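Local atomic coordinates of monovalent Na+/H+ antiporter subunit G (Dietzia sp. DQ12-45-1b, PDB entry 7D3U), a protein that probably takes part in exchanging sodium ions for protons across the membrane, as a small subunit of the multi-subunit Mrp antiporter complex. Residues Arg31-Tyr36 against Ala98-Thr103; Leu48-Val53 against Ile75-Ser80. All blocks are in the same frame, centred on the assembly; numbering follows the deposited sequence.

Interaction 1: Arg31-Tyr36 against Ala98-Thr103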
# COMPACT_ATOMS: atom_id res chain seq x y z
N ARG E 31 5.56 12.60 -51.97
CA ARG E 31 5.88 13.63 -52.96
C ARG E 31 4.68 14.53 -53.25
O ARG E 31 4.32 14.75 -54.40
CB ARG E 31 6.38 12.98 -54.24
CG ARG E 31 5.51 11.84 -54.75
CD ARG E 31 5.94 11.41 -56.13
NE ARG E 31 6.52 12.51 -56.89
CZ ARG E 31 7.27 12.37 -57.97
NH1 ARG E 31 7.54 11.16 -58.44
NH2 ARG E 31 7.75 13.44 -58.60
N PHE E 32 4.07 15.10 -52.21
CA PHE E 32 3.00 16.08 -52.37
C PHE E 32 3.28 17.23 -51.42
O PHE E 32 3.51 17.01 -50.22
CB PHE E 32 1.62 15.47 -52.10
CG PHE E 32 0.99 14.83 -53.31
CD1 PHE E 32 1.38 15.18 -54.58
CD2 PHE E 32 -0.00 13.88 -53.16
CE1 PHE E 32 0.81 14.59 -55.69
CE2 PHE E 32 -0.58 13.29 -54.26
CZ PHE E 32 -0.18 13.65 -55.53
N PRO E 33 3.26 18.48 -51.90
CA PRO E 33 3.72 19.58 -51.05
C PRO E 33 2.73 19.98 -49.97
O PRO E 33 3.15 20.30 -48.85
CB PRO E 33 3.96 20.71 -52.06
CG PRO E 33 2.98 20.43 -53.15
CD PRO E 33 2.84 18.94 -53.24
N ASP E 34 1.44 19.98 -50.27
CA ASP E 34 0.44 20.54 -49.39
C ASP E 34 -0.17 19.47 -48.49
O ASP E 34 0.04 18.27 -48.67
CB ASP E 34 -0.67 21.22 -50.20
CG ASP E 34 -1.08 22.55 -49.61
OD1 ASP E 34 -1.08 22.67 -48.37
OD2 ASP E 34 -1.42 23.47 -50.38
N LEU E 35 -0.94 19.93 -47.50
CA LEU E 35 -1.83 19.05 -46.77
C LEU E 35 -3.11 18.79 -47.54
O LEU E 35 -3.70 17.71 -47.42
CB LEU E 35 -2.16 19.65 -45.40
CG LEU E 35 -3.05 18.86 -44.43
CD1 LEU E 35 -2.65 19.19 -43.02
CD2 LEU E 35 -4.52 19.18 -44.62
N TYR E 36 -3.55 19.77 -48.33
CA TYR E 36 -4.80 19.65 -49.06
C TYR E 36 -4.65 18.77 -50.29
O TYR E 36 -5.57 18.05 -50.66
CB TYR E 36 -5.32 21.03 -49.43
CG TYR E 36 -5.24 22.00 -48.27
CD1 TYR E 36 -6.18 21.97 -47.26
CD2 TYR E 36 -4.21 22.92 -48.18
CE1 TYR E 36 -6.11 22.84 -46.19
CE2 TYR E 36 -4.13 23.80 -47.13
CZ TYR E 36 -5.08 23.75 -46.13
OH TYR E 36 -5.00 24.62 -45.08
N ALA E 98 -0.39 25.74 -43.71
CA ALA E 98 0.01 26.65 -44.77
C ALA E 98 -0.11 25.96 -46.12
O ALA E 98 0.49 24.90 -46.32
CB ALA E 98 1.43 27.14 -44.55
N PRO E 99 -0.87 26.51 -47.07
CA PRO E 99 -0.91 25.92 -48.41
C PRO E 99 0.42 26.10 -49.12
O PRO E 99 1.21 27.01 -48.81
CB PRO E 99 -2.02 26.69 -49.11
CG PRO E 99 -2.05 28.00 -48.41
CD PRO E 99 -1.71 27.71 -46.97
N THR E 100 0.68 25.22 -50.08
CA THR E 100 1.94 25.24 -50.80
C THR E 100 2.14 26.57 -51.51
O THR E 100 1.19 27.28 -51.85
CB THR E 100 2.01 24.10 -51.81
OG1 THR E 100 1.90 22.85 -51.13
CG2 THR E 100 3.33 24.14 -52.56
N THR E 101 3.41 26.91 -51.74
CA THR E 101 3.73 28.15 -52.43
C THR E 101 3.24 28.15 -53.87
O THR E 101 3.10 29.22 -54.47
CB THR E 101 5.24 28.39 -52.41
OG1 THR E 101 5.69 28.51 -51.05
CG2 THR E 101 5.58 29.66 -53.17
N ALA E 102 2.97 26.98 -54.44
CA ALA E 102 2.46 26.87 -55.80
C ALA E 102 0.94 26.74 -55.80
O ALA E 102 0.37 25.73 -56.21
CB ALA E 102 3.11 25.69 -56.52
N THR E 103 0.28 27.79 -55.33
CA THR E 103 -1.18 27.88 -55.32
C THR E 103 -1.57 29.06 -56.19
O THR E 103 -1.47 30.21 -55.76
CB THR E 103 -1.72 28.03 -53.90
OG1 THR E 103 -1.30 26.92 -53.11
CG2 THR E 103 -3.24 28.08 -53.93

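Interaction 2: Leu48-Val53 against Ile75-Ser80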
# COMPACT_ATOMS: atom_id res chain seq x y z
N LEU E 48 -10.90 3.79 -52.61
CA LEU E 48 -10.91 2.86 -53.74
C LEU E 48 -10.06 1.63 -53.45
O LEU E 48 -10.51 0.49 -53.65
CB LEU E 48 -10.42 3.56 -55.01
CG LEU E 48 -11.30 4.69 -55.54
CD1 LEU E 48 -10.62 5.38 -56.70
CD2 LEU E 48 -12.68 4.20 -55.95
N GLY E 49 -8.81 1.83 -53.03
CA GLY E 49 -7.94 0.69 -52.77
C GLY E 49 -8.52 -0.27 -51.74
O GLY E 49 -8.48 -1.49 -51.92
N LEU E 50 -9.10 0.27 -50.67
CA LEU E 50 -9.63 -0.59 -49.62
C LEU E 50 -10.89 -1.32 -50.08
O LEU E 50 -11.08 -2.49 -49.76
CB LEU E 50 -9.90 0.21 -48.35
CG LEU E 50 -10.36 -0.64 -47.17
CD1 LEU E 50 -9.51 -1.88 -47.03
CD2 LEU E 50 -10.33 0.15 -45.88
N VAL E 51 -11.76 -0.64 -50.84
CA VAL E 51 -12.94 -1.33 -51.36
C VAL E 51 -12.52 -2.45 -52.31
O VAL E 51 -13.09 -3.55 -52.29
CB VAL E 51 -13.88 -0.32 -52.05
CG1 VAL E 51 -14.90 -1.05 -52.91
CG2 VAL E 51 -14.58 0.53 -51.00
N PHE E 52 -11.50 -2.19 -53.13
CA PHE E 52 -11.00 -3.21 -54.04
C PHE E 52 -10.45 -4.40 -53.27
O PHE E 52 -10.73 -5.56 -53.61
CB PHE E 52 -9.92 -2.62 -54.95
CG PHE E 52 -10.46 -2.06 -56.23
CD1 PHE E 52 -10.91 -2.90 -57.23
CD2 PHE E 52 -10.51 -0.70 -56.43
CE1 PHE E 52 -11.40 -2.39 -58.41
CE2 PHE E 52 -11.01 -0.18 -57.61
CZ PHE E 52 -11.45 -1.02 -58.60
N VAL E 53 -9.65 -4.14 -52.23
CA VAL E 53 -9.08 -5.23 -51.44
C VAL E 53 -10.18 -6.02 -50.75
O VAL E 53 -10.13 -7.26 -50.70
CB VAL E 53 -8.06 -4.68 -50.43
CG1 VAL E 53 -7.54 -5.79 -49.55
CG2 VAL E 53 -6.89 -4.05 -51.17
N ILE E 75 -19.79 0.47 -48.88
CA ILE E 75 -20.39 1.80 -48.83
C ILE E 75 -19.86 2.58 -47.64
O ILE E 75 -19.57 3.78 -47.73
CB ILE E 75 -21.92 1.69 -48.80
CG1 ILE E 75 -22.42 0.92 -50.02
CG2 ILE E 75 -22.55 3.07 -48.76
CD1 ILE E 75 -23.92 0.69 -50.03
N LEU E 76 -19.73 1.90 -46.49
CA LEU E 76 -19.21 2.58 -45.31
C LEU E 76 -17.77 3.01 -45.51
O LEU E 76 -17.38 4.10 -45.08
CB LEU E 76 -19.35 1.68 -44.08
CG LEU E 76 -20.78 1.51 -43.56
CD1 LEU E 76 -20.77 0.85 -42.21
CD2 LEU E 76 -21.49 2.85 -43.50
N GLN E 77 -16.96 2.18 -46.17
CA GLN E 77 -15.58 2.55 -46.45
C GLN E 77 -15.51 3.76 -47.36
O GLN E 77 -14.71 4.68 -47.12
CB GLN E 77 -14.84 1.37 -47.08
CG GLN E 77 -14.65 0.20 -46.16
CD GLN E 77 -13.98 -0.97 -46.84
OE1 GLN E 77 -14.05 -1.12 -48.06
NE2 GLN E 77 -13.32 -1.82 -46.06
N PHE E 78 -16.33 3.79 -48.40
CA PHE E 78 -16.34 4.94 -49.30
C PHE E 78 -16.71 6.21 -48.56
O PHE E 78 -15.97 7.21 -48.60
CB PHE E 78 -17.30 4.69 -50.47
CG PHE E 78 -16.67 3.97 -51.62
CD1 PHE E 78 -15.45 4.38 -52.12
CD2 PHE E 78 -17.30 2.89 -52.20
CE1 PHE E 78 -14.87 3.72 -53.19
CE2 PHE E 78 -16.73 2.23 -53.27
CZ PHE E 78 -15.51 2.64 -53.76
N ALA E 79 -17.85 6.19 -47.86
CA ALA E 79 -18.30 7.38 -47.15
C ALA E 79 -17.31 7.82 -46.09
O ALA E 79 -17.08 9.02 -45.90
CB ALA E 79 -19.68 7.13 -46.54
N SER E 80 -16.69 6.86 -45.39
CA SER E 80 -15.77 7.22 -44.32
C SER E 80 -14.46 7.77 -44.86
O SER E 80 -13.93 8.74 -44.32
CB SER E 80 -15.52 6.00 -43.43
OG SER E 80 -14.56 5.14 -44.00

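Interaction 1: Arg31-Tyr36 against Ala98-Thr103
Asp34 and Thr100 carry this contact, meeting where the CA atoms of the two segments come nearest, 5.1 Å apart. The amide of Thr100 donates to the Asp34 carboxylate, with N 2.8 Å from OD2 and an N-H...O angle of 166°. The bond is nearly straight, yet the N-H arrives from above the carboxylate plane, 68° out of it. The other oxygen turns back on its own segment: Leu35 N lies 2.9 Å from Asp34 OD1, on its anti side and close to the carboxylate plane. Gripped by two backbone amides from different parts of the chain, the buried carboxylate is held against turning, and both bonds would help to stabilise a negative charge. The packing is closest here, between buried Asp34 and Thr100, the residue of Ala98-Thr103 that the first segment covers most. The Pro33 ring crosses the Thr100 side chain at about a right angle. Thr100 OG1 sits anti to its own carbonyl carbon (chi1 -61°), which turns the hydroxyl toward Pro33 and Asp34. Contact thins out at Tyr36, whose ring has Pro99 CA at its edge, 4.1 Å from Tyr36 CE2. Tyr36 OH bonds to the carbonyl of Ala97 just before the second segment, and Phe44 of the Cation antiporter chain meets the Tyr36 ring edge-to-face. The far end is looser and faces solvent. The chain at Thr101 and Ala102 is exposed, while Thr103 folds back to bond its own segment, with OG1 2.8 Å from Thr100 O. A hydrogen bond from a main-chain amide to a side-chain carboxylate thus fastens the irregular segment after helix 68-95 to the loop leading into helix 35-60.

Interaction 2: Leu48-Val53 against Ile75-Ser80
Leu48 O accepts the amide of Phe52, N to O 2.9 Å, an ordinary helical bond in the turn that presents Leu48 and Val51 to Phe78. The segments run antiparallel, their axes inclined at 170° and 9.2 Å apart at closest approach. Phe78 makes the broadest contact. Val51 CG2 sits over the middle of its ring, 3.6 Å from the centroid and only 13° off the ring normal, a CH-pi contact. With CG1 anti to the backbone N (chi1 165°), Val51 keeps CG2 beside that N, placed to rest on the ring. Leu48 meets the same ring differently: its CB starts away from the partner helix, but CD2 returns to the ring edge, 3.6 Å from Phe78 CE1. Putting an alanine in place of Phe78 removes the ring, and the gap so opened would probably leave Leu48 CD2 without its mate on helix 68-95 and Val51 less firmly packed. Gln77 reaches the other helix beside Phe78. Its chain is extended beyond CG, which carries the amide across to two apolar neighbours: OE1 lies 3.4 Å from Val51 CG2, and NE2 lies 3.4 Å from Leu50 CG, the Leu50 side chain crossing at about a right angle. Here the buried amide meets hydrocarbon; Thr66 of the subunit F chain packs on Gln77 as well. Helix 5-28 also packs on helix 35-60: Phe22 touches Leu50, and Ser14 and Val17 touch Phe52, whose CB points away from helix 68-95. Neighbouring subunits complete the surroundings: Phe18 of the Cation antiporter chain packs on Phe78, and Phe40 of the subunit F chain on Leu50, so the helix pair lies within a bundle shared between chains.

From the N terminus the chain runs through helix 5-28 and enters Arg31-Tyr36, the connection into helix 35-60 and the first half of interaction 1. Helix 35-60 then carries Leu48-Val53, and after the connection to helix 68-95 the chain returns antiparallel, so that Ile75-Ser80 closes the smaller loop of interaction 2. Only beyond the end of helix 68-95 does Ala98-Thr103 close the larger loop of interaction 1, with interaction 2 nested inside it. Both use helix 35-60: interaction 1 ties its start to the tail, interaction 2 its middle to helix 68-95. Their centres are about 26 Å apart, and the nearest atoms about 13 Å, without touching.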